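Local coordinates for putative thioesterase yhdA (Lactococcus lactis subsp. lactis, PDB 3GEK), which probably hydrolyses acyl-CoA thioesters, possibly 1,4-dihydroxy-2-naphthoyl-CoA, as a hot-dog fold enzyme of the PaaI thioesterase family, at residues 53-58 against 93-98. The protein carries 7 engineered substitutions. Numbering follows the deposited sequence.
Sequences LALAEI and VNARGL. Engineered in segment 93-98: R96 (natural residue Cys).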
loop_
_atom_site.group_PDB
_atom_site.type_symbol
_atom_site.label_atom_id
_atom_site.label_comp_id
_atom_site.label_asym_id
_atom_site.label_seq_id
_atom_site.Cartn_x
_atom_site.Cartn_y
_atom_site.Cartn_z
ATOM N N LEU A 53 7.142 7.969 -8.637
ATOM C CA LEU A 53 7.512 6.887 -7.725
ATOM C C LEU A 53 8.996 6.923 -7.415
ATOM O O LEU A 53 9.390 6.863 -6.249
ATOM C CB LEU A 53 7.173 5.527 -8.335
ATOM C CG LEU A 53 5.829 4.850 -8.090
ATOM C CD1 LEU A 53 4.697 5.844 -7.859
ATOM C CD2 LEU A 53 5.535 3.938 -9.291
ATOM N N ALA A 54 9.809 7.017 -8.468
ATOM C CA ALA A 54 11.252 7.077 -8.334
ATOM C C ALA A 54 11.690 8.321 -7.558
ATOM O O ALA A 54 12.586 8.241 -6.719
ATOM C CB ALA A 54 11.910 7.035 -9.698
ATOM N N LEU A 55 11.051 9.458 -7.830
ATOM C CA LEU A 55 11.326 10.699 -7.102
ATOM C C LEU A 55 11.095 10.513 -5.600
ATOM O O LEU A 55 11.896 10.971 -4.780
ATOM C CB LEU A 55 10.451 11.846 -7.635
ATOM C CG LEU A 55 10.331 13.164 -6.858
ATOM C CD1 LEU A 55 11.655 13.879 -6.766
ATOM C CD2 LEU A 55 9.289 14.087 -7.484
ATOM N N ALA A 56 9.996 9.848 -5.251
ATOM C CA ALA A 56 9.636 9.620 -3.851
ATOM C C ALA A 56 10.626 8.714 -3.142
ATOM O O ALA A 56 11.056 9.024 -2.037
ATOM C CB ALA A 56 8.252 9.042 -3.749
ATOM N N GLU A 57 10.972 7.593 -3.773
ATOM C CA GLU A 57 11.904 6.630 -3.179
ATOM C C GLU A 57 13.306 7.232 -3.025
ATOM O O GLU A 57 13.974 7.015 -2.008
ATOM C CB GLU A 57 11.928 5.310 -3.973
ATOM C CG GLU A 57 12.656 4.169 -3.242
ATOM C CD GLU A 57 12.415 2.778 -3.825
ATOM O OE1 GLU A 57 11.280 2.487 -4.248
ATOM O OE2 GLU A 57 13.370 1.954 -3.820
ATOM N N ILE A 58 13.728 8.014 -4.021
ATOM C CA ILE A 58 15.063 8.619 -4.032
ATOM C C ILE A 58 15.223 9.749 -3.008
ATOM O O ILE A 58 16.234 9.800 -2.301
ATOM C CB ILE A 58 15.480 9.087 -5.457
ATOM C CG1 ILE A 58 15.691 7.866 -6.364
ATOM C CG2 ILE A 58 16.761 9.935 -5.416
ATOM C CD1 ILE A 58 15.741 8.188 -7.845
ATOM N N VAL A 93 7.397 19.667 -10.564
ATOM C CA VAL A 93 6.614 19.243 -9.406
ATOM C C VAL A 93 7.431 19.371 -8.111
ATOM O O VAL A 93 8.667 19.342 -8.137
ATOM C CB VAL A 93 6.111 17.776 -9.530
ATOM C CG1 VAL A 93 5.081 17.637 -10.662
ATOM C CG2 VAL A 93 7.280 16.799 -9.703
ATOM N N ASN A 94 6.728 19.501 -6.990
ATOM C CA ASN A 94 7.343 19.470 -5.670
ATOM C C ASN A 94 7.164 18.108 -5.036
ATOM O O ASN A 94 6.122 17.480 -5.195
ATOM C CB ASN A 94 6.707 20.516 -4.754
ATOM C CG ASN A 94 6.741 21.894 -5.338
ATOM O OD1 ASN A 94 5.732 22.393 -5.841
ATOM N ND2 ASN A 94 7.904 22.525 -5.287
ATOM N N ALA A 95 8.191 17.645 -4.334
ATOM C CA ALA A 95 8.065 16.475 -3.475
ATOM C C ALA A 95 8.417 16.910 -2.060
ATOM O O ALA A 95 9.524 17.400 -1.809
ATOM C CB ALA A 95 8.974 15.349 -3.944
ATOM N N ARG A 96 7.457 16.766 -1.150
ATOM C CA ARG A 96 7.642 17.179 0.240
ATOM C C ARG A 96 7.336 15.997 1.133
ATOM O O ARG A 96 6.345 15.286 0.920
ATOM C CB ARG A 96 6.728 18.355 0.600
ATOM C CG ARG A 96 6.980 19.615 -0.209
ATOM C CD ARG A 96 6.219 20.783 0.383
ATOM N NE ARG A 96 6.437 22.026 -0.354
ATOM C CZ ARG A 96 5.683 22.447 -1.367
ATOM N NH1 ARG A 96 4.652 21.725 -1.786
ATOM N NH2 ARG A 96 5.962 23.598 -1.962
ATOM N N GLY A 97 8.202 15.783 2.116
ATOM C CA GLY A 97 8.101 14.629 2.987
ATOM C C GLY A 97 7.919 15.009 4.437
ATOM O O GLY A 97 8.408 16.044 4.882
ATOM N N LEU A 98 7.194 14.162 5.157
ATOM C CA LEU A 98 7.077 14.233 6.602
ATOM C C LEU A 98 7.443 12.870 7.172
ATOM O O LEU A 98 6.890 11.854 6.758
ATOM C CB LEU A 98 5.643 14.602 7.002
ATOM C CG LEU A 98 5.257 14.524 8.484
ATOM C CD1 LEU A 98 6.016 15.561 9.300
ATOM C CD2 LEU A 98 3.755 14.708 8.665
#
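L55 drops from the central helix onto V93 and A95 of strand 92-102 in a purely apolar, buried contact close to the centre of the folded subunit, where the helix 49-68 lies against the antiparallel sheet. It is a compact example of how one long side chain can seat a helix on a strand. The side chain of L55 leaves the helix toward strand 92-102, and CG lies anti to the backbone N (chi1 167°), which extends the isobutyl group outward from the helix to the strand. Its CD2 branch does most of the touching, approaching A95 CB at 3.8 Å and V93 CG2 at 4.0 Å. The branch point takes part as well, with L55 CG 3.9 Å from A95 CB, while CD1 only grazes that methyl.

On the strand, V93 and A95 are two residues apart and both face the helix, whereas N94 between them turns away. A95 presents only its CB, and the leucine's CG and CD2 both rest against it. V93 meets it with one methyl, CG2, and the side chains of V93 and L55 run past each other in opposite directions. M34 of the neighbouring strand 28-35 touches both L55 and V93, widening the apolar patch across two strands. With an alanine at L55, A95 CB and V93 CG2 would probably lose their packing partner on this helical turn, opening a gap between helix and sheet.

The strand itself is held by its sheet neighbours: A95 pairs through its backbone with S32, and N94 with T114. On another side of the helix, E57 hydrogen-bonds H83 of the second subunit. A long central helix packed in this way against a curved antiparallel sheet is the hallmark of the hot-dog fold.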